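Local coordinates for protein esterase A (Caulobacter crescentus, PDB 5GKV) that is a penicillin-binding protein homolog of the beta-lactamase clan that probably hydrolyses esters through a serine nucleophile, at residues V68-G71 with P72-T76; G168-P171 with V172-G175; P235-A239 with A240-P244. All blocks are in the same frame, centred on the assembly; numbering follows the deposited sequence.

Contact 1 of 3, residues V68-G71 with P72-T76; sequences VPFG and PDTLT
Phe70 turns its CG away from its own backbone nitrogen (chi1 -161°), while Thr74 does the same with its methyl and keeps its hydroxyl beside the backbone nitrogen (chi1 -67°). These two choices let one threonine do two jobs. Its CG2 sits over the middle of one face of the Phe70 ring, 3.8 Å from the centroid, a CH-pi contact in which the two side chains cross at about a right angle. Its OG1 faces the backbone instead and accepts the Gly71 N-H; Gly71 N and Thr74 OG1 are 2.9 Å apart and the bond is nearly straight, at 173°. Further along, Thr76 brings OG1 to 3.3 Å from Phe70 CZ, meeting the far end of the ring obliquely.

The Gly71 carbonyl is gripped by two donors. Thr74 N donates to Gly71 O at 3.1 Å, and a water gives a second hydrogen bond, 2.8 Å from its oxygen to Gly71 O. The same water donates to Thr74 O at 2.7 Å, a third link between the two residues after the two direct hydrogen bonds. Outside the loop, Phe70 pairs through its backbone with Gly60, and the carbonyls of Pro72 and Asp73 accept from Arg44 and Arg217.

The backbone bond from Thr74 to Gly71 closes a type I beta turn, with Pro72 and Asp73 at its two central positions. Reinforced by the threonine hydroxyl, the turn reverses the chain in the loop that carries it from the long strand 52-60 of the antiparallel sheet to the short strand 76-77.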
loop_
_atom_site.group_PDB
_atom_site.type_symbol
_atom_site.label_atom_id
_atom_site.label_comp_id
_atom_site.label_asym_id
_atom_site.label_seq_id
_atom_site.Cartn_x
_atom_site.Cartn_y
_atom_site.Cartn_z
ATOM N N VAL A 68 -10.386 24.607 3.104
ATOM C CA VAL A 68 -9.108 24.346 3.774
ATOM C C VAL A 68 -8.126 23.826 2.732
ATOM O O VAL A 68 -8.443 22.853 2.040
ATOM C CB VAL A 68 -9.251 23.318 4.908
ATOM C CG1 VAL A 68 -7.867 22.997 5.533
ATOM C CG2 VAL A 68 -10.260 23.776 5.958
ATOM N N PRO A 69 -6.943 24.406 2.583
ATOM C CA PRO A 69 -6.029 23.924 1.538
ATOM C C PRO A 69 -5.439 22.559 1.876
ATOM O O PRO A 69 -5.168 22.241 3.040
ATOM C CB PRO A 69 -4.941 25.006 1.480
ATOM C CG PRO A 69 -5.049 25.732 2.780
ATOM C CD PRO A 69 -6.482 25.673 3.187
ATOM N N PHE A 70 -5.248 21.748 0.832
ATOM C CA PHE A 70 -4.470 20.512 0.937
ATOM C C PHE A 70 -2.998 20.900 1.024
ATOM O O PHE A 70 -2.404 21.312 0.023
ATOM C CB PHE A 70 -4.744 19.628 -0.276
ATOM C CG PHE A 70 -4.384 18.175 -0.084
ATOM C CD1 PHE A 70 -3.050 17.756 -0.179
ATOM C CD2 PHE A 70 -5.369 17.225 0.169
ATOM C CE1 PHE A 70 -2.719 16.430 -0.045
ATOM C CE2 PHE A 70 -5.042 15.880 0.316
ATOM C CZ PHE A 70 -3.723 15.477 0.227
ATOM N N GLY A 71 -2.413 20.783 2.214
ATOM C CA GLY A 71 -1.186 21.487 2.520
ATOM C C GLY A 71 -0.059 20.602 3.011
ATOM O O GLY A 71 -0.164 19.369 3.019
ATOM N N PRO A 72 1.046 21.230 3.445
ATOM C CA PRO A 72 2.240 20.456 3.830
ATOM C C PRO A 72 2.009 19.425 4.917
ATOM O O PRO A 72 2.688 18.388 4.912
ATOM C CB PRO A 72 3.219 21.543 4.307
ATOM C CG PRO A 72 2.844 22.744 3.554
ATOM C CD PRO A 72 1.332 22.677 3.380
ATOM N N ASP A 73 1.097 19.674 5.860
ATOM C CA ASP A 73 0.884 18.738 6.957
ATOM C C ASP A 73 -0.422 17.959 6.813
ATOM O O ASP A 73 -0.843 17.280 7.755
ATOM C CB ASP A 73 0.939 19.495 8.295
ATOM C CG ASP A 73 2.236 20.325 8.451
ATOM O OD1 ASP A 73 3.341 19.834 8.090
ATOM O OD2 ASP A 73 2.151 21.490 8.913
ATOM N N THR A 74 -1.070 18.023 5.650
ATOM C CA THR A 74 -2.325 17.308 5.461
ATOM C C THR A 74 -2.052 15.810 5.309
ATOM O O THR A 74 -1.361 15.402 4.370
ATOM C CB THR A 74 -3.053 17.831 4.224
ATOM O OG1 THR A 74 -3.491 19.173 4.429
ATOM C CG2 THR A 74 -4.244 16.941 3.896
ATOM N N LEU A 75 -2.608 14.991 6.206
ATOM C CA LEU A 75 -2.542 13.531 6.108
ATOM C C LEU A 75 -3.750 12.991 5.354
ATOM O O LEU A 75 -4.836 13.579 5.397
ATOM C CB LEU A 75 -2.509 12.883 7.500
ATOM C CG LEU A 75 -1.289 13.191 8.358
ATOM C CD1 LEU A 75 -1.509 12.676 9.783
ATOM C CD2 LEU A 75 -0.078 12.527 7.705
ATOM N N THR A 76 -3.558 11.857 4.664
ATOM C CA THR A 76 -4.656 11.203 3.949
ATOM C C THR A 76 -4.590 9.704 4.189
ATOM O O THR A 76 -3.504 9.118 4.232
ATOM C CB THR A 76 -4.627 11.480 2.417
ATOM O OG1 THR A 76 -4.556 12.894 2.183
ATOM C CG2 THR A 76 -5.895 10.975 1.736
HETATM O O HOH W 1 0.018 16.658 2.387
#

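Contact 2 of 3, residues G168-P171 with V172-G175; sequences GYHP and VTYG
His170 meets Thr173 and Tyr174 where a loop enters helix 173-186, and the loop carries a Tyr-His-Pro sequence, Tyr169 to Pro171, that probably corresponds to the Tyr-x-Asn motif of class C beta-lactamases. The closest side-chain touch is Thr173 OG1 on His170 CB, at 3.2 Å. The same hydroxyl lies 3.4 Å from CD2 of the His170 ring, which it approaches obliquely. On the neighbouring residue, Tyr174 CB comes to 3.2 Å from His170 O and 3.9 Å from His170 CB; from there the tyrosine side chain heads away, its CG anti to the backbone N (chi1 164°).

Behind this shell stand the groups that set it. Thr173 OG1 lies between its backbone N and carbonyl carbon (chi1 56°), and its polar partner is Leu132 O rather than the histidine. Tyr174 OH bonds to Lys83 O, while Lys83 NZ bonds to both Tyr169 OH and Pro171 O, bringing the loop and the helix start to one lysine. The backbone N-H of His170 hydrogen-bonds to ND1 of His128, whose ring meets those of Tyr169, His170 and Tyr174.

In the first helical turn, Gly175 N bonds to Val172 O at 3.1 Å. The imidazole has a tie back into the loop as well: His170 ND1 gives a weak, bent hydrogen bond to Gly168 O, 2.7 Å away.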
loop_
_atom_site.group_PDB
_atom_site.type_symbol
_atom_site.label_atom_id
_atom_site.label_comp_id
_atom_site.label_asym_id
_atom_site.label_seq_id
_atom_site.Cartn_x
_atom_site.Cartn_y
_atom_site.Cartn_z
ATOM N N GLY A 168 -5.182 -14.385 -5.649
ATOM C CA GLY A 168 -6.497 -13.831 -5.388
ATOM C C GLY A 168 -6.377 -12.760 -4.325
ATOM O O GLY A 168 -6.384 -13.047 -3.124
ATOM N N TYR A 169 -6.243 -11.525 -4.780
ATOM C CA TYR A 169 -5.904 -10.400 -3.916
ATOM C C TYR A 169 -6.737 -10.385 -2.639
ATOM O O TYR A 169 -7.960 -10.526 -2.678
ATOM C CB TYR A 169 -6.115 -9.117 -4.710
ATOM C CG TYR A 169 -5.826 -7.839 -3.951
ATOM C CD1 TYR A 169 -4.529 -7.518 -3.564
ATOM C CD2 TYR A 169 -6.843 -6.927 -3.676
ATOM C CE1 TYR A 169 -4.256 -6.316 -2.889
ATOM C CE2 TYR A 169 -6.580 -5.729 -3.018
ATOM C CZ TYR A 169 -5.291 -5.440 -2.627
ATOM O OH TYR A 169 -5.050 -4.259 -1.982
ATOM N N HIS A 170 -6.054 -10.245 -1.497
ATOM C CA HIS A 170 -6.629 -10.176 -0.159
ATOM C C HIS A 170 -6.727 -8.708 0.261
ATOM O O HIS A 170 -5.768 -8.194 0.853
ATOM C CB HIS A 170 -5.748 -10.903 0.862
ATOM C CG HIS A 170 -5.601 -12.387 0.650
ATOM N ND1 HIS A 170 -5.479 -12.970 -0.594
ATOM C CD2 HIS A 170 -5.500 -13.397 1.549
ATOM C CE1 HIS A 170 -5.335 -14.278 -0.452
ATOM N NE2 HIS A 170 -5.339 -14.560 0.839
ATOM N N PRO A 171 -7.830 -7.995 -0.002
ATOM C CA PRO A 171 -7.803 -6.533 0.224
ATOM C C PRO A 171 -7.711 -6.129 1.693
ATOM O O PRO A 171 -7.090 -5.107 1.995
ATOM C CB PRO A 171 -9.109 -6.046 -0.420
ATOM C CG PRO A 171 -10.010 -7.229 -0.401
ATOM C CD PRO A 171 -9.110 -8.438 -0.581
ATOM N N VAL A 172 -8.309 -6.879 2.611
ATOM C CA VAL A 172 -8.278 -6.554 4.034
ATOM C C VAL A 172 -7.475 -7.582 4.829
ATOM O O VAL A 172 -6.639 -7.226 5.663
ATOM C CB VAL A 172 -9.711 -6.417 4.596
ATOM C CG1 VAL A 172 -9.661 -5.928 6.038
ATOM C CG2 VAL A 172 -10.560 -5.492 3.707
ATOM N N THR A 173 -7.713 -8.869 4.573
ATOM C CA THR A 173 -7.106 -9.929 5.373
ATOM C C THR A 173 -5.583 -9.920 5.300
ATOM O O THR A 173 -4.924 -10.352 6.253
ATOM C CB THR A 173 -7.642 -11.292 4.923
ATOM O OG1 THR A 173 -7.398 -11.448 3.517
ATOM C CG2 THR A 173 -9.150 -11.369 5.186
ATOM N N TYR A 174 -5.009 -9.442 4.187
ATOM C CA TYR A 174 -3.553 -9.390 4.050
ATOM C C TYR A 174 -2.900 -8.661 5.211
ATOM O O TYR A 174 -1.808 -9.038 5.646
ATOM C CB TYR A 174 -3.177 -8.710 2.734
ATOM C CG TYR A 174 -1.741 -8.208 2.561
ATOM C CD1 TYR A 174 -1.342 -6.985 3.095
ATOM C CD2 TYR A 174 -0.818 -8.909 1.775
ATOM C CE1 TYR A 174 -0.060 -6.490 2.903
ATOM C CE2 TYR A 174 0.477 -8.421 1.575
ATOM C CZ TYR A 174 0.841 -7.193 2.134
ATOM O OH TYR A 174 2.119 -6.663 1.956
ATOM N N GLY A 175 -3.525 -7.585 5.694
ATOM C CA GLY A 175 -2.902 -6.803 6.747
ATOM C C GLY A 175 -2.808 -7.565 8.046
ATOM O O GLY A 175 -1.869 -7.363 8.825
#

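Contact 3 of 3, residues P235-A239 with A240-P244; sequences PAVEA and AFFKP
The Phe242 ring turns an edge to the helix it follows: Val237 CG2 lies in the plane of the ring, 3.7 Å from CE2 of Phe242, and Glu238 CA also lies near that plane at the rim. Over one face is CB of the preceding residue, Phe241, offset toward the rim. The carbonyl of Val237 comes in obliquely, with its O 3.5 Å from Phe242 CD2. Both phenylalanine rings also meet Phe230, that of Phe242 edge-to-face. In Val237, chi1 of 67° puts CG1 between the backbone N and the carbonyl carbon and leaves CG2 anti to the N, directed at the ring.

Val237 to Phe242 lie at the C-terminal end of helix 235-241. Its last turn is held by i to i+4 backbone bonds: Ala240 N to Ala236 O at 2.9 Å, Phe241 N to Val237 O at 3.0 Å and Phe242 N to Glu238 O at 2.9 Å. Phe242 is where the helical backbone angles stop, though its N-H still completes the last of these bonds. Beyond it, Ser246 OG bonds to both Ala239 O and Lys243 N, fastening the departing chain to the helix end.

Lys243 folds back along this end. Its CG lies 3.6 Å from Glu238 O and 4.0 Å from Ala239 CA, and a bend about CB-CG (chi2 -59°) then turns the rest of the chain toward Glu238. Glu238 also bends at chi2 (-100°), and the two charged chains meet obliquely in a long salt bridge, with Glu238 OE2 3.8 Å from Lys243 NZ.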
loop_
_atom_site.group_PDB
_atom_site.type_symbol
_atom_site.label_atom_id
_atom_site.label_comp_id
_atom_site.label_asym_id
_atom_site.label_seq_id
_atom_site.Cartn_x
_atom_site.Cartn_y
_atom_site.Cartn_z
ATOM N N PRO A 235 -15.923 -17.157 -5.841
ATOM C CA PRO A 235 -16.001 -17.093 -4.369
ATOM C C PRO A 235 -14.957 -16.170 -3.735
ATOM O O PRO A 235 -15.216 -15.613 -2.660
ATOM C CB PRO A 235 -15.814 -18.553 -3.941
ATOM C CG PRO A 235 -16.347 -19.349 -5.149
ATOM C CD PRO A 235 -15.883 -18.558 -6.329
ATOM N N ALA A 236 -13.805 -15.983 -4.381
ATOM C CA ALA A 236 -12.750 -15.140 -3.820
ATOM C C ALA A 236 -13.114 -13.665 -3.922
ATOM O O ALA A 236 -13.030 -12.928 -2.934
ATOM C CB ALA A 236 -11.419 -15.418 -4.529
ATOM N N VAL A 237 -13.522 -13.210 -5.110
ATOM C CA VAL A 237 -13.910 -11.804 -5.226
ATOM C C VAL A 237 -15.162 -11.539 -4.396
ATOM O O VAL A 237 -15.270 -10.500 -3.739
ATOM C CB VAL A 237 -14.082 -11.391 -6.708
ATOM C CG1 VAL A 237 -15.253 -12.080 -7.335
ATOM C CG2 VAL A 237 -14.223 -9.855 -6.850
ATOM N N GLU A 238 -16.095 -12.501 -4.359
ATOM C CA GLU A 238 -17.287 -12.374 -3.520
ATOM C C GLU A 238 -16.925 -12.132 -2.059
ATOM O O GLU A 238 -17.417 -11.184 -1.431
ATOM C CB GLU A 238 -18.141 -13.637 -3.618
ATOM C CG GLU A 238 -19.004 -13.737 -4.837
ATOM C CD GLU A 238 -20.439 -13.340 -4.550
ATOM O OE1 GLU A 238 -21.155 -13.011 -5.521
ATOM O OE2 GLU A 238 -20.837 -13.353 -3.359
ATOM N N ALA A 239 -16.088 -13.006 -1.491
ATOM C CA ALA A 239 -15.706 -12.860 -0.091
ATOM C C ALA A 239 -14.881 -11.593 0.129
ATOM O O ALA A 239 -15.027 -10.921 1.162
ATOM C CB ALA A 239 -14.937 -14.096 0.376
ATOM N N ALA A 240 -14.018 -11.244 -0.834
ATOM C CA ALA A 240 -13.100 -10.121 -0.628
ATOM C C ALA A 240 -13.840 -8.793 -0.598
ATOM O O ALA A 240 -13.506 -7.908 0.199
ATOM C CB ALA A 240 -12.029 -10.082 -1.723
ATOM N N PHE A 241 -14.836 -8.619 -1.465
ATOM C CA PHE A 241 -15.393 -7.287 -1.688
ATOM C C PHE A 241 -16.903 -7.172 -1.532
ATOM O O PHE A 241 -17.382 -6.059 -1.292
ATOM C CB PHE A 241 -15.011 -6.777 -3.087
ATOM C CG PHE A 241 -13.614 -6.202 -3.165
ATOM C CD1 PHE A 241 -13.311 -4.996 -2.550
ATOM C CD2 PHE A 241 -12.602 -6.872 -3.837
ATOM C CE1 PHE A 241 -12.031 -4.468 -2.614
ATOM C CE2 PHE A 241 -11.324 -6.343 -3.901
ATOM C CZ PHE A 241 -11.044 -5.138 -3.292
ATOM N N PHE A 242 -17.670 -8.258 -1.624
ATOM C CA PHE A 242 -19.108 -8.115 -1.820
ATOM C C PHE A 242 -19.943 -8.646 -0.660
ATOM O O PHE A 242 -21.157 -8.819 -0.808
ATOM C CB PHE A 242 -19.510 -8.775 -3.137
ATOM C CG PHE A 242 -18.947 -8.084 -4.339
ATOM C CD1 PHE A 242 -19.495 -6.887 -4.786
ATOM C CD2 PHE A 242 -17.872 -8.618 -5.026
ATOM C CE1 PHE A 242 -18.980 -6.239 -5.889
ATOM C CE2 PHE A 242 -17.349 -7.971 -6.139
ATOM C CZ PHE A 242 -17.902 -6.781 -6.565
ATOM N N LYS A 243 -19.338 -8.882 0.488
ATOM C CA LYS A 243 -20.101 -9.282 1.656
ATOM C C LYS A 243 -20.379 -8.072 2.530
ATOM O O LYS A 243 -19.665 -7.065 2.459
ATOM C CB LYS A 243 -19.343 -10.341 2.465
ATOM C CG LYS A 243 -19.060 -11.621 1.702
ATOM C CD LYS A 243 -20.366 -12.261 1.242
ATOM C CE LYS A 243 -20.146 -13.649 0.658
ATOM N NZ LYS A 243 -21.450 -14.252 0.250
ATOM N N PRO A 244 -21.427 -8.127 3.358
ATOM C CA PRO A 244 -21.658 -7.034 4.321
ATOM C C PRO A 244 -20.489 -6.818 5.267
ATOM O O PRO A 244 -20.329 -5.711 5.798
ATOM C CB PRO A 244 -22.914 -7.489 5.083
ATOM C CG PRO A 244 -23.586 -8.459 4.176
ATOM C CD PRO A 244 -22.480 -9.157 3.422
#

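In the fold
Contacts 2 and 3 are neighbours, their centres about 11 Å apart. Pro171 joins them: its CD packs on Ala240 CB at 3.5 Å, and its CB on Phe241 CZ at 3.6 Å, so helix 235-241 packs against the Pro171 end of the loop 168-171. That loop borders the probable active site, where Tyr169 touches Ser80 and bonds to Lys83; these two match the Ser-x-x-Lys motif of the clan. Contact 1 stands apart, its centre about 29 Å from that of contact 2 and about 33 Å from that of contact 3, and across the chain's centre from contact 2. Along the chain, however, its segment 72-76 ends just four residues before Ser80.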